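Local coordinates for glycerol-3-phosphate dehydrogenase [NAD(+)] (Dunaliella salina, PDB 6IUY), which probably interconverts dihydroxyacetone phosphate and sn-glycerol 3-phosphate with NAD(H), and joins this dehydrogenase to a magnesium-binding haloacid dehalogenase-like phosphatase domain that would release glycerol, at residues A37-V42 with N199-V204; G125-L130 with R194-N199; D222-F227 with S238-F243; F184-I189 with D210-Q215. All coordinates share one frame; numbering follows the deposited sequence.

Contact 1 (A37-V42 with N199-V204). With MG (magnesium ion), chain F.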
loop_
_atom_site.group_PDB
_atom_site.type_symbol
_atom_site.label_atom_id
_atom_site.label_comp_id
_atom_site.label_asym_id
_atom_site.label_seq_id
_atom_site.Cartn_x
_atom_site.Cartn_y
_atom_site.Cartn_z
ATOM N N ALA A 37 10.047 10.750 -31.822
ATOM C CA ALA A 37 9.647 9.871 -32.910
ATOM C C ALA A 37 10.298 10.297 -34.229
ATOM O O ALA A 37 10.407 11.484 -34.515
ATOM C CB ALA A 37 8.141 9.854 -33.047
ATOM N N VAL A 38 10.718 9.308 -35.016
ATOM C CA VAL A 38 11.263 9.506 -36.357
ATOM C C VAL A 38 10.327 8.865 -37.392
ATOM O O VAL A 38 10.043 7.660 -37.323
ATOM C CB VAL A 38 12.677 8.886 -36.487
ATOM C CG1 VAL A 38 13.310 9.245 -37.816
ATOM C CG2 VAL A 38 13.564 9.335 -35.336
ATOM N N CYS A 39 9.845 9.661 -38.348
ATOM C CA CYS A 39 8.980 9.136 -39.409
ATOM C C CYS A 39 9.736 8.939 -40.729
ATOM O O CYS A 39 10.382 9.864 -41.234
ATOM C CB CYS A 39 7.787 10.062 -39.617
ATOM S SG CYS A 39 6.885 10.417 -38.099
ATOM N N PHE A 40 9.660 7.734 -41.287
ATOM C CA PHE A 40 10.395 7.446 -42.509
ATOM C C PHE A 40 9.452 7.343 -43.702
ATOM O O PHE A 40 8.424 6.656 -43.636
ATOM C CB PHE A 40 11.196 6.146 -42.385
ATOM C CG PHE A 40 12.435 6.261 -41.540
ATOM C CD1 PHE A 40 12.347 6.329 -40.157
ATOM C CD2 PHE A 40 13.690 6.256 -42.126
ATOM C CE1 PHE A 40 13.489 6.424 -39.375
ATOM C CE2 PHE A 40 14.838 6.352 -41.354
ATOM C CZ PHE A 40 14.741 6.436 -39.975
ATOM N N ASP A 41 9.812 8.011 -44.792
ATOM C CA ASP A 41 9.149 7.772 -46.065
ATOM C C ASP A 41 9.606 6.407 -46.525
ATOM O O ASP A 41 10.711 5.999 -46.191
ATOM C CB ASP A 41 9.500 8.849 -47.093
ATOM C CG ASP A 41 8.935 8.549 -48.480
ATOM O OD1 ASP A 41 7.700 8.379 -48.623
ATOM O OD2 ASP A 41 9.743 8.466 -49.421
ATOM N N VAL A 42 8.761 5.686 -47.260
ATOM C CA VAL A 42 9.132 4.371 -47.777
ATOM C C VAL A 42 9.975 4.469 -49.048
ATOM O O VAL A 42 11.164 4.118 -49.061
ATOM C CB VAL A 42 7.886 3.522 -48.075
ATOM C CG1 VAL A 42 8.261 2.281 -48.858
ATOM C CG2 VAL A 42 7.192 3.141 -46.786
ATOM N N ASN A 199 6.924 15.235 -28.518
ATOM C CA ASN A 199 7.072 16.664 -28.760
ATOM C C ASN A 199 8.032 16.962 -29.915
ATOM O O ASN A 199 7.791 17.864 -30.722
ATOM C CB ASN A 199 7.527 17.366 -27.483
ATOM C CG ASN A 199 6.460 17.331 -26.388
ATOM O OD1 ASN A 199 5.327 17.773 -26.594
ATOM N ND2 ASN A 199 6.816 16.785 -25.225
ATOM N N ASN A 200 9.115 16.202 -29.992
ATOM C CA ASN A 200 10.035 16.306 -31.115
ATOM C C ASN A 200 9.843 15.161 -32.095
ATOM O O ASN A 200 10.198 14.025 -31.795
ATOM C CB ASN A 200 11.482 16.324 -30.623
ATOM C CG ASN A 200 11.702 17.339 -29.531
ATOM O OD1 ASN A 200 11.139 18.435 -29.570
ATOM N ND2 ASN A 200 12.502 16.974 -28.531
ATOM N N ILE A 201 9.285 15.474 -33.264
ATOM C CA ILE A 201 9.053 14.479 -34.311
ATOM C C ILE A 201 9.837 14.845 -35.575
ATOM O O ILE A 201 9.756 15.968 -36.062
ATOM C CB ILE A 201 7.548 14.348 -34.655
ATOM C CG1 ILE A 201 6.717 14.165 -33.380
ATOM C CG2 ILE A 201 7.321 13.187 -35.603
ATOM C CD1 ILE A 201 5.229 14.325 -33.589
ATOM N N ILE A 202 10.590 13.883 -36.095
ATOM C CA ILE A 202 11.489 14.103 -37.210
ATOM C C ILE A 202 10.873 13.483 -38.451
ATOM O O ILE A 202 10.254 12.415 -38.352
ATOM C CB ILE A 202 12.896 13.462 -36.958
ATOM C CG1 ILE A 202 13.438 13.817 -35.565
ATOM C CG2 ILE A 202 13.890 13.808 -38.079
ATOM C CD1 ILE A 202 13.524 15.303 -35.266
ATOM N N MET A 203 11.023 14.140 -39.608
ATOM C CA MET A 203 10.660 13.502 -40.872
ATOM C C MET A 203 11.915 13.176 -41.673
ATOM O O MET A 203 12.780 14.039 -41.871
ATOM C CB MET A 203 9.711 14.376 -41.703
ATOM C CG MET A 203 9.288 13.733 -43.047
ATOM S SD MET A 203 7.976 12.484 -42.897
ATOM C CE MET A 203 8.725 11.055 -43.668
ATOM N N VAL A 204 12.014 11.930 -42.130
ATOM C CA VAL A 204 13.137 11.507 -42.961
ATOM C C VAL A 204 12.623 10.996 -44.300
ATOM O O VAL A 204 11.845 10.034 -44.331
ATOM C CB VAL A 204 13.970 10.396 -42.288
ATOM C CG1 VAL A 204 15.248 10.148 -43.076
ATOM C CG2 VAL A 204 14.290 10.765 -40.848
HETATM MG MG MG F . 10.028 8.864 -51.509
#

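Contact 2 (G125-L130 with R194-N199)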
loop_
_atom_site.group_PDB
_atom_site.type_symbol
_atom_site.label_atom_id
_atom_site.label_comp_id
_atom_site.label_asym_id
_atom_site.label_seq_id
_atom_site.Cartn_x
_atom_site.Cartn_y
_atom_site.Cartn_z
ATOM N N GLY A 125 13.868 3.567 -27.236
ATOM C CA GLY A 125 12.534 4.101 -27.017
ATOM C C GLY A 125 12.065 5.218 -27.936
ATOM O O GLY A 125 11.035 5.831 -27.681
ATOM N N VAL A 126 12.806 5.507 -29.000
ATOM C CA VAL A 126 12.287 6.422 -30.019
ATOM C C VAL A 126 11.240 5.665 -30.839
ATOM O O VAL A 126 11.520 4.581 -31.339
ATOM C CB VAL A 126 13.404 6.965 -30.925
ATOM C CG1 VAL A 126 12.832 7.850 -32.038
ATOM C CG2 VAL A 126 14.397 7.761 -30.105
ATOM N N GLU A 127 10.026 6.196 -30.957
ATOM C CA GLU A 127 9.027 5.512 -31.788
ATOM C C GLU A 127 9.233 5.813 -33.268
ATOM O O GLU A 127 9.485 6.954 -33.660
ATOM C CB GLU A 127 7.589 5.877 -31.383
ATOM C CG GLU A 127 6.953 4.819 -30.462
ATOM C CD GLU A 127 5.811 4.059 -31.114
ATOM O OE1 GLU A 127 4.703 4.625 -31.165
ATOM O OE2 GLU A 127 6.004 2.901 -31.558
ATOM N N VAL A 128 9.116 4.770 -34.074
ATOM C CA VAL A 128 9.362 4.866 -35.500
ATOM C C VAL A 128 8.070 4.675 -36.285
ATOM O O VAL A 128 7.285 3.754 -36.014
ATOM C CB VAL A 128 10.419 3.833 -35.945
ATOM C CG1 VAL A 128 10.413 3.662 -37.467
ATOM C CG2 VAL A 128 11.801 4.256 -35.427
ATOM N N PHE A 129 7.852 5.574 -37.240
ATOM C CA PHE A 129 6.714 5.497 -38.147
ATOM C C PHE A 129 7.149 5.427 -39.611
ATOM O O PHE A 129 8.152 6.027 -40.016
ATOM C CB PHE A 129 5.797 6.704 -37.971
ATOM C CG PHE A 129 5.159 6.796 -36.630
ATOM C CD1 PHE A 129 3.880 6.300 -36.428
ATOM C CD2 PHE A 129 5.820 7.405 -35.573
ATOM C CE1 PHE A 129 3.276 6.394 -35.196
ATOM C CE2 PHE A 129 5.225 7.500 -34.339
ATOM C CZ PHE A 129 3.950 6.989 -34.146
ATOM N N LEU A 130 6.378 4.694 -40.400
ATOM C CA LEU A 130 6.412 4.842 -41.840
ATOM C C LEU A 130 5.253 5.749 -42.275
ATOM O O LEU A 130 4.102 5.537 -41.865
ATOM C CB LEU A 130 6.322 3.478 -42.521
ATOM C CG LEU A 130 7.360 2.459 -42.073
ATOM C CD1 LEU A 130 7.149 1.128 -42.752
ATOM C CD2 LEU A 130 8.748 2.979 -42.358
ATOM N N ARG A 194 -1.201 14.314 -31.796
ATOM C CA ARG A 194 -2.392 14.393 -30.941
ATOM C C ARG A 194 -2.638 13.097 -30.193
ATOM O O ARG A 194 -3.383 13.053 -29.222
ATOM C CB ARG A 194 -3.645 14.696 -31.756
ATOM C CG ARG A 194 -3.597 15.910 -32.641
ATOM C CD ARG A 194 -4.807 15.868 -33.576
ATOM N NE ARG A 194 -6.069 15.842 -32.837
ATOM C CZ ARG A 194 -7.022 16.756 -32.981
ATOM N NH1 ARG A 194 -6.859 17.743 -33.852
ATOM N NH2 ARG A 194 -8.139 16.685 -32.272
ATOM N N LYS A 195 -2.032 12.031 -30.685
ATOM C CA LYS A 195 -2.275 10.699 -30.166
ATOM C C LYS A 195 -1.256 10.323 -29.103
ATOM O O LYS A 195 -1.557 9.546 -28.200
ATOM C CB LYS A 195 -2.234 9.694 -31.312
ATOM C CG LYS A 195 -2.504 8.261 -30.943
ATOM C CD LYS A 195 -2.588 7.430 -32.207
ATOM C CE LYS A 195 -2.944 6.021 -31.915
ATOM N NZ LYS A 195 -2.936 5.271 -33.162
ATOM N N TYR A 196 -0.046 10.865 -29.229
ATOM C CA TYR A 196 1.054 10.469 -28.368
ATOM C C TYR A 196 1.666 11.663 -27.654
ATOM O O TYR A 196 1.518 12.806 -28.089
ATOM C CB TYR A 196 2.142 9.750 -29.160
ATOM C CG TYR A 196 1.721 8.505 -29.933
ATOM C CD1 TYR A 196 1.723 7.253 -29.327
ATOM C CD2 TYR A 196 1.389 8.579 -31.290
ATOM C CE1 TYR A 196 1.372 6.117 -30.030
ATOM C CE2 TYR A 196 1.033 7.448 -32.007
ATOM C CZ TYR A 196 1.033 6.216 -31.376
ATOM O OH TYR A 196 0.685 5.078 -32.080
ATOM N N PRO A 197 2.366 11.394 -26.547
ATOM C CA PRO A 197 3.024 12.443 -25.766
ATOM C C PRO A 197 4.347 12.879 -26.393
ATOM O O PRO A 197 5.273 13.241 -25.671
ATOM C CB PRO A 197 3.254 11.773 -24.416
ATOM C CG PRO A 197 3.385 10.311 -24.743
ATOM C CD PRO A 197 2.521 10.056 -25.940
ATOM N N TYR A 198 4.429 12.855 -27.721
ATOM C CA TYR A 198 5.677 13.154 -28.423
ATOM C C TYR A 198 5.753 14.635 -28.713
ATOM O O TYR A 198 4.755 15.230 -29.103
ATOM C CB TYR A 198 5.778 12.362 -29.729
ATOM C CG TYR A 198 5.722 10.871 -29.535
ATOM C CD1 TYR A 198 6.151 10.301 -28.344
ATOM C CD2 TYR A 198 5.237 10.033 -30.532
ATOM C CE1 TYR A 198 6.104 8.946 -28.143
ATOM C CE2 TYR A 198 5.183 8.666 -30.345
ATOM C CZ TYR A 198 5.619 8.127 -29.143
ATOM O OH TYR A 198 5.583 6.765 -28.918
ATOM N N ASN A 199 6.924 15.235 -28.518
ATOM C CA ASN A 199 7.072 16.664 -28.760
ATOM C C ASN A 199 8.032 16.962 -29.915
ATOM O O ASN A 199 7.791 17.864 -30.722
ATOM C CB ASN A 199 7.527 17.366 -27.483
ATOM C CG ASN A 199 6.460 17.331 -26.388
ATOM O OD1 ASN A 199 5.327 17.773 -26.594
ATOM N ND2 ASN A 199 6.816 16.785 -25.225
HETATM O O HOH W 1 2.555 2.999 -31.659
#

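Contact 3 (D222-F227 with S238-F243)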
loop_
_atom_site.group_PDB
_atom_site.type_symbol
_atom_site.label_atom_id
_atom_site.label_comp_id
_atom_site.label_asym_id
_atom_site.label_seq_id
_atom_site.Cartn_x
_atom_site.Cartn_y
_atom_site.Cartn_z
ATOM N N ASP A 222 9.232 18.611 -36.800
ATOM C CA ASP A 222 10.042 19.676 -36.227
ATOM C C ASP A 222 11.310 19.830 -37.037
ATOM O O ASP A 222 11.954 20.874 -37.011
ATOM C CB ASP A 222 10.347 19.393 -34.759
ATOM C CG ASP A 222 9.096 19.442 -33.897
ATOM O OD1 ASP A 222 8.563 20.554 -33.699
ATOM O OD2 ASP A 222 8.630 18.376 -33.434
ATOM N N ALA A 223 11.644 18.792 -37.792
ATOM C CA ALA A 223 12.780 18.868 -38.689
ATOM C C ALA A 223 12.657 17.849 -39.818
ATOM O O ALA A 223 12.134 16.752 -39.636
ATOM C CB ALA A 223 14.075 18.660 -37.918
ATOM N N PHE A 224 13.129 18.239 -40.997
ATOM C CA PHE A 224 13.166 17.347 -42.140
ATOM C C PHE A 224 14.616 17.047 -42.477
ATOM O O PHE A 224 15.411 17.951 -42.694
ATOM C CB PHE A 224 12.422 17.966 -43.334
ATOM C CG PHE A 224 12.672 17.278 -44.643
ATOM C CD1 PHE A 224 12.625 15.902 -44.744
ATOM C CD2 PHE A 224 12.934 18.017 -45.785
ATOM C CE1 PHE A 224 12.857 15.268 -45.966
ATOM C CE2 PHE A 224 13.163 17.392 -47.006
ATOM C CZ PHE A 224 13.125 16.022 -47.099
ATOM N N ILE A 225 14.950 15.763 -42.461
ATOM C CA ILE A 225 16.240 15.276 -42.908
ATOM C C ILE A 225 16.030 14.642 -44.267
ATOM O O ILE A 225 15.237 13.695 -44.403
ATOM C CB ILE A 225 16.849 14.238 -41.936
ATOM C CG1 ILE A 225 17.217 14.896 -40.601
ATOM C CG2 ILE A 225 18.052 13.547 -42.571
ATOM C CD1 ILE A 225 17.604 13.919 -39.521
ATOM N N CYS A 226 16.711 15.172 -45.278
ATOM C CA CYS A 226 16.549 14.634 -46.623
ATOM C C CYS A 226 17.582 13.557 -46.880
ATOM O O CYS A 226 18.785 13.782 -46.723
ATOM C CB CYS A 226 16.655 15.738 -47.677
ATOM S SG CYS A 226 16.748 15.096 -49.379
ATOM N N PHE A 227 17.105 12.385 -47.269
ATOM C CA PHE A 227 17.984 11.270 -47.592
ATOM C C PHE A 227 18.131 11.075 -49.100
ATOM O O PHE A 227 17.245 10.527 -49.763
ATOM C CB PHE A 227 17.460 9.991 -46.954
ATOM C CG PHE A 227 18.300 8.790 -47.239
ATOM C CD1 PHE A 227 19.428 8.520 -46.475
ATOM C CD2 PHE A 227 17.955 7.919 -48.256
ATOM C CE1 PHE A 227 20.191 7.403 -46.733
ATOM C CE2 PHE A 227 18.708 6.803 -48.518
ATOM C CZ PHE A 227 19.827 6.540 -47.767
ATOM N N SER A 238 17.468 21.182 -50.832
ATOM C CA SER A 238 17.847 22.567 -50.540
ATOM C C SER A 238 17.133 23.153 -49.332
ATOM O O SER A 238 17.737 23.880 -48.547
ATOM C CB SER A 238 17.577 23.456 -51.754
ATOM O OG SER A 238 17.987 22.813 -52.946
ATOM N N GLN A 239 15.843 22.859 -49.192
ATOM C CA GLN A 239 15.083 23.352 -48.047
ATOM C C GLN A 239 15.117 22.363 -46.868
ATOM O O GLN A 239 14.507 22.603 -45.829
ATOM C CB GLN A 239 13.637 23.655 -48.457
ATOM C CG GLN A 239 13.499 24.812 -49.447
ATOM C CD GLN A 239 12.047 25.211 -49.699
ATOM O OE1 GLN A 239 11.405 24.717 -50.634
ATOM N NE2 GLN A 239 11.527 26.116 -48.870
ATOM N N ALA A 240 15.845 21.262 -47.030
ATOM C CA ALA A 240 15.974 20.273 -45.964
ATOM C C ALA A 240 16.792 20.815 -44.801
ATOM O O ALA A 240 17.692 21.643 -44.985
ATOM C CB ALA A 240 16.603 18.995 -46.496
ATOM N N ASP A 241 16.483 20.331 -43.602
ATOM C CA ASP A 241 17.184 20.739 -42.393
ATOM C C ASP A 241 18.529 20.044 -42.271
ATOM O O ASP A 241 19.369 20.419 -41.450
ATOM C CB ASP A 241 16.334 20.435 -41.160
ATOM C CG ASP A 241 15.263 21.466 -40.926
ATOM O OD1 ASP A 241 15.571 22.668 -41.051
ATOM O OD2 ASP A 241 14.118 21.076 -40.610
ATOM N N TRP A 242 18.730 19.025 -43.092
ATOM C CA TRP A 242 19.928 18.213 -42.999
ATOM C C TRP A 242 19.911 17.244 -44.175
ATOM O O TRP A 242 18.939 16.525 -44.372
ATOM C CB TRP A 242 19.967 17.484 -41.644
ATOM C CG TRP A 242 21.184 16.658 -41.372
ATOM C CD1 TRP A 242 22.283 16.524 -42.165
ATOM C CD2 TRP A 242 21.427 15.845 -40.213
ATOM N NE1 TRP A 242 23.196 15.678 -41.576
ATOM C CE2 TRP A 242 22.693 15.246 -40.380
ATOM C CE3 TRP A 242 20.698 15.565 -39.054
ATOM C CZ2 TRP A 242 23.244 14.388 -39.430
ATOM C CZ3 TRP A 242 21.242 14.710 -38.121
ATOM C CH2 TRP A 242 22.506 14.135 -38.309
ATOM N N PHE A 243 20.969 17.253 -44.980
ATOM C CA PHE A 243 21.046 16.361 -46.134
ATOM C C PHE A 243 22.083 15.281 -45.889
ATOM O O PHE A 243 23.222 15.580 -45.529
ATOM C CB PHE A 243 21.383 17.140 -47.416
ATOM C CG PHE A 243 21.641 16.258 -48.602
ATOM C CD1 PHE A 243 20.592 15.634 -49.259
ATOM C CD2 PHE A 243 22.930 16.038 -49.055
ATOM C CE1 PHE A 243 20.824 14.808 -50.346
ATOM C CE2 PHE A 243 23.168 15.217 -50.143
ATOM C CZ PHE A 243 22.115 14.600 -50.790
#

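Contact 4 (F184-I189 with D210-Q215)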
loop_
_atom_site.group_PDB
_atom_site.type_symbol
_atom_site.label_atom_id
_atom_site.label_comp_id
_atom_site.label_asym_id
_atom_site.label_seq_id
_atom_site.Cartn_x
_atom_site.Cartn_y
_atom_site.Cartn_z
ATOM N N PHE A 184 -0.689 15.128 -47.201
ATOM C CA PHE A 184 -0.921 13.827 -46.583
ATOM C C PHE A 184 -0.006 13.572 -45.385
ATOM O O PHE A 184 -0.437 13.035 -44.359
ATOM C CB PHE A 184 -0.741 12.707 -47.610
ATOM C CG PHE A 184 -0.960 11.322 -47.049
ATOM C CD1 PHE A 184 -2.238 10.808 -46.913
ATOM C CD2 PHE A 184 0.110 10.533 -46.668
ATOM C CE1 PHE A 184 -2.446 9.532 -46.402
ATOM C CE2 PHE A 184 -0.091 9.260 -46.155
ATOM C CZ PHE A 184 -1.370 8.761 -46.023
ATOM N N LYS A 185 1.258 13.962 -45.519
ATOM C CA LYS A 185 2.266 13.585 -44.544
ATOM C C LYS A 185 2.304 14.549 -43.364
ATOM O O LYS A 185 2.526 14.135 -42.225
ATOM C CB LYS A 185 3.634 13.476 -45.225
ATOM C CG LYS A 185 3.700 12.270 -46.165
ATOM C CD LYS A 185 5.081 11.985 -46.699
ATOM C CE LYS A 185 5.036 10.727 -47.535
ATOM N NZ LYS A 185 6.366 10.247 -47.992
ATOM N N SER A 186 2.077 15.831 -43.621
ATOM C CA SER A 186 2.000 16.786 -42.532
ATOM C C SER A 186 0.773 16.474 -41.682
ATOM O O SER A 186 0.818 16.589 -40.462
ATOM C CB SER A 186 1.952 18.230 -43.049
ATOM O OG SER A 186 0.654 18.602 -43.483
ATOM N N ARG A 187 -0.317 16.058 -42.324
ATOM C CA ARG A 187 -1.540 15.710 -41.592
ATOM C C ARG A 187 -1.359 14.433 -40.766
ATOM O O ARG A 187 -1.806 14.364 -39.620
ATOM C CB ARG A 187 -2.730 15.567 -42.555
ATOM C CG ARG A 187 -3.270 16.917 -43.029
ATOM C CD ARG A 187 -4.466 16.817 -43.987
ATOM N NE ARG A 187 -4.866 18.146 -44.464
ATOM C CZ ARG A 187 -5.999 18.420 -45.112
ATOM N NH1 ARG A 187 -6.876 17.454 -45.373
ATOM N NH2 ARG A 187 -6.259 19.667 -45.496
ATOM N N ALA A 188 -0.698 13.437 -41.344
ATOM C CA ALA A 188 -0.359 12.223 -40.611
ATOM C C ALA A 188 0.528 12.530 -39.407
ATOM O O ALA A 188 0.429 11.867 -38.383
ATOM C CB ALA A 188 0.332 11.224 -41.518
ATOM N N ILE A 189 1.406 13.523 -39.528
ATOM C CA ILE A 189 2.252 13.890 -38.397
ATOM C C ILE A 189 1.414 14.606 -37.341
ATOM O O ILE A 189 1.636 14.422 -36.147
ATOM C CB ILE A 189 3.450 14.757 -38.830
ATOM C CG1 ILE A 189 4.595 13.850 -39.280
ATOM C CG2 ILE A 189 3.939 15.620 -37.687
ATOM C CD1 ILE A 189 5.876 14.576 -39.543
ATOM N N ASP A 210 7.738 14.730 -48.421
ATOM C CA ASP A 210 8.445 14.629 -47.146
ATOM C C ASP A 210 8.777 16.009 -46.589
ATOM O O ASP A 210 8.643 16.268 -45.389
ATOM C CB ASP A 210 9.712 13.798 -47.325
ATOM C CG ASP A 210 9.434 12.458 -47.990
ATOM O OD1 ASP A 210 8.495 11.756 -47.550
ATOM O OD2 ASP A 210 10.150 12.099 -48.951
ATOM N N LEU A 211 9.217 16.896 -47.475
ATOM C CA LEU A 211 9.429 18.290 -47.126
ATOM C C LEU A 211 8.133 18.882 -46.633
ATOM O O LEU A 211 8.109 19.682 -45.698
ATOM C CB LEU A 211 9.934 19.079 -48.329
ATOM C CG LEU A 211 10.016 20.588 -48.126
ATOM C CD1 LEU A 211 11.085 20.895 -47.091
ATOM C CD2 LEU A 211 10.310 21.282 -49.445
ATOM N N GLU A 212 7.048 18.483 -47.282
ATOM C CA GLU A 212 5.726 18.972 -46.928
ATOM C C GLU A 212 5.390 18.631 -45.476
ATOM O O GLU A 212 4.744 19.426 -44.785
ATOM C CB GLU A 212 4.676 18.384 -47.881
ATOM C CG GLU A 212 3.296 19.001 -47.749
ATOM C CD GLU A 212 2.484 18.412 -46.604
ATOM O OE1 GLU A 212 2.482 17.168 -46.440
ATOM O OE2 GLU A 212 1.845 19.201 -45.875
ATOM N N ALA A 213 5.841 17.458 -45.021
ATOM C CA ALA A 213 5.592 16.998 -43.649
ATOM C C ALA A 213 5.939 18.058 -42.618
ATOM O O ALA A 213 5.273 18.152 -41.602
ATOM C CB ALA A 213 6.364 15.727 -43.363
ATOM N N MET A 214 6.959 18.866 -42.890
ATOM C CA MET A 214 7.339 19.968 -42.006
ATOM C C MET A 214 6.710 21.311 -42.374
ATOM O O MET A 214 6.186 22.016 -41.508
ATOM C CB MET A 214 8.858 20.156 -41.985
ATOM C CG MET A 214 9.229 21.442 -41.243
ATOM S SD MET A 214 10.915 22.035 -41.462
ATOM C CE MET A 214 10.790 23.686 -40.752
ATOM N N GLN A 215 6.795 21.670 -43.653
ATOM C CA GLN A 215 6.363 22.987 -44.139
ATOM C C GLN A 215 4.850 23.209 -44.126
ATOM O O GLN A 215 4.389 24.321 -43.877
ATOM C CB GLN A 215 6.873 23.213 -45.561
ATOM C CG GLN A 215 8.374 23.402 -45.687
ATOM C CD GLN A 215 8.817 23.382 -47.136
ATOM O OE1 GLN A 215 8.009 23.139 -48.037
ATOM N NE2 GLN A 215 10.101 23.631 -47.371
#

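Contact 1 (A37-V42 with N199-V204)
Ala37 to Phe40 pair with Ile201 to Val204 as neighbouring parallel strands of the Rossmann-like sheet of the haloacid dehalogenase (HAD) domain. A ladder of five backbone bonds joins them. Ala37 N gives a longer bond of 3.3 Å to Asn200 O, and Ala37 O accepts from Ile202 N. Cys39 sits between two rungs, its N reaching Ile202 O at 2.8 Å and its O receiving Val204 N, while Asp41 N closes the ladder on Val204 O at 2.9 Å. Val38 and Phe40 turn their backbone polar groups the other way, to strand 127-131, as a central strand must. Beta-branched residues suit the extended chain. On the face of Val38, Phe40, Ile202 and Val204, Val38 CG1 meets Val204 CG2 at 3.5 Å, and Val204 CB lies over one face of the Phe40 ring, towards its rim. On the other face Cys39 SG touches Ile201 CG2 at 3.8 Å. Met203 starts with CG anti to its backbone N (chi1 -179°), then bends at the next two bonds, which carries its CE alongside the backbone of the other strand, 3.2 Å from Cys39 O and close to Asp41 N. Beyond the ladder Asp41 belongs to a DxDx(T/V) sequence and shares the magnesium ion with Asp43 and Asp206. Its carboxylate is divided between two cations: OD1 forms a salt bridge with Lys185, and OD2 binds magnesium at 2.1 Å.

Contact 2 (G125-L130 with R194-N199)
Glu127, at the start of strand 127-131, lays its side chain against the ring of Tyr198, with CB 3.7 Å from Tyr198 CZ. The carboxylate is turned 58° from that ring, and a weak, uncertain hydrogen bond may run from Tyr198 OH to Glu127 OE1. More securely, Glu127 OE1 accepts a hydrogen bond from a water 2.7 Å away; the same water accepts from Tyr196 OH at 2.8 Å and so bridges the two side chains. Glu127 OE2 is held by Asn152, so each carboxylate oxygen has a polar partner in this partly exposed place. The strand belongs to the parallel sheet of the Rossmann-like HAD domain, and the two tyrosines sit on the loop leading from helix 184-195 towards strand 201-205. Two residues further on, Phe129 points to the same side of the strand and is buried, as suits a wholly apolar ring. Its CG lies anti to the carbonyl carbon (chi1 -64°), and the ring reaches out to present its edge to the face of Tyr196 in an offset T-shaped pair, with centroids 5.7 Å apart and planes at 65°. Phe129 CZ comes to 3.6 Å from Tyr196 CE2, while Phe129 CE2 rests 4.2 Å from Tyr198 CE2.

Contact 3 (D222-F227 with S238-F243)
Asp241 reaches from the turn before strand 242-244 to the backbone of Phe224. Its CB passes 3.1 Å from Phe224 O, a contact that follows from the bond of Asp241 N to that oxygen (2.8 Å). Next, CG stands about equally far from Phe224 N and Phe224 O. At the tip, OD2 uses its anti lone pair to accept from Phe224 N at 3.0 Å and passes close to Ala223 CA. With CG anti to its carbonyl carbon (chi1 -80°), Asp241 turns back beside its own N, which brings OD2 to Phe224 N; with its backbone N on Phe224 O, one aspartate serves both groups. The carboxylate does the work a further strand residue would do, before the regular pairing begins. A short aspartate fits, since its acceptor stays close to the main chain. Further along, Cys226 N bonds to Trp242 O at 2.8 Å. On one face of the sheet, Ile225 and Trp242 run side by side in the same direction, Ile225 CD1 meeting the indole at CE3, 3.5 Å away. On the other face, the small Ala240 CB fits tightly against Cys226 CB and lies 3.8 Å from Phe224 CE2. Cys226 SG approaches the Phe243 ring in its plane, at the edge near CD1, in a sulfur-aromatic contact. Strand 223-227, helix 234-238 and strand 242-244 make up a beta-alpha-beta crossover, the unit from which parallel Rossmann-like sheets are built; it supplies one of the sheet's two outermost strands within this chain.

Contact 4 (F184-I189 with D210-Q215)
Asp210 takes the ammonium of Lys185 in a salt bridge that ties helix 208-215 to helix 184-195, two helices flanking the magnesium site of the HAD domain. The Lys185 chain, extended beyond CG, runs alongside the carboxylate, its CD 3.5 Å from Asp210 OD1; NZ meets Asp210 OD1 at 2.6 Å on the syn side, 21° out of the carboxylate plane. Lys185 NZ has Asp41, a magnesium ligand, as a second partner. The other oxygen, Asp210 OD2, is held by Gly207 N. Two residues on, Glu212 bends at chi2 (-82°), which brings the carboxylate to the neighbouring helix, where it grips Ser186 twice. OE1 accepts from Ser186 N at 3.1 Å, and OE2 takes the Ser186 hydroxyl through its syn lone pair; His183 is a second partner of OE2. A short serine suits this spot, because its hydroxyl and amide lie close enough for one carboxylate to reach both. Ala213 follows where the chains come nearest, its CA 3.8 Å from Ser186 CA. The small alanine side chain suits this close passage, the axes of the two short segments 7.1 Å apart and crossing at -51°. Ala213 CB touches both Lys185 CB and Ile189 CD1, 4.0 Å from each.

Overall arrangement
All four contacts belong to the HAD-like part of the chain. Contacts 1, 2 and 3 lie on one parallel sheet: strand 37-40 of contact 1 pairs with strand 127-131 of contact 2, Phe40 N 2.6 Å from Phe129 O, and strand 201-205 pairs with strand 223-227 of contact 3, Met203 O 2.8 Å from Ile225 N. Contact 4 packs its helices on this sheet, Met203 CG touching Ala213 CB at 3.6 Å, and Phe224 meets Asp210 and Leu211. The magnesium site joins contacts 1 and 4 through Asp41 and Lys185, whereas contact 2 lies farther off, its Phe129 side chain about 10 Å from that of Asp41.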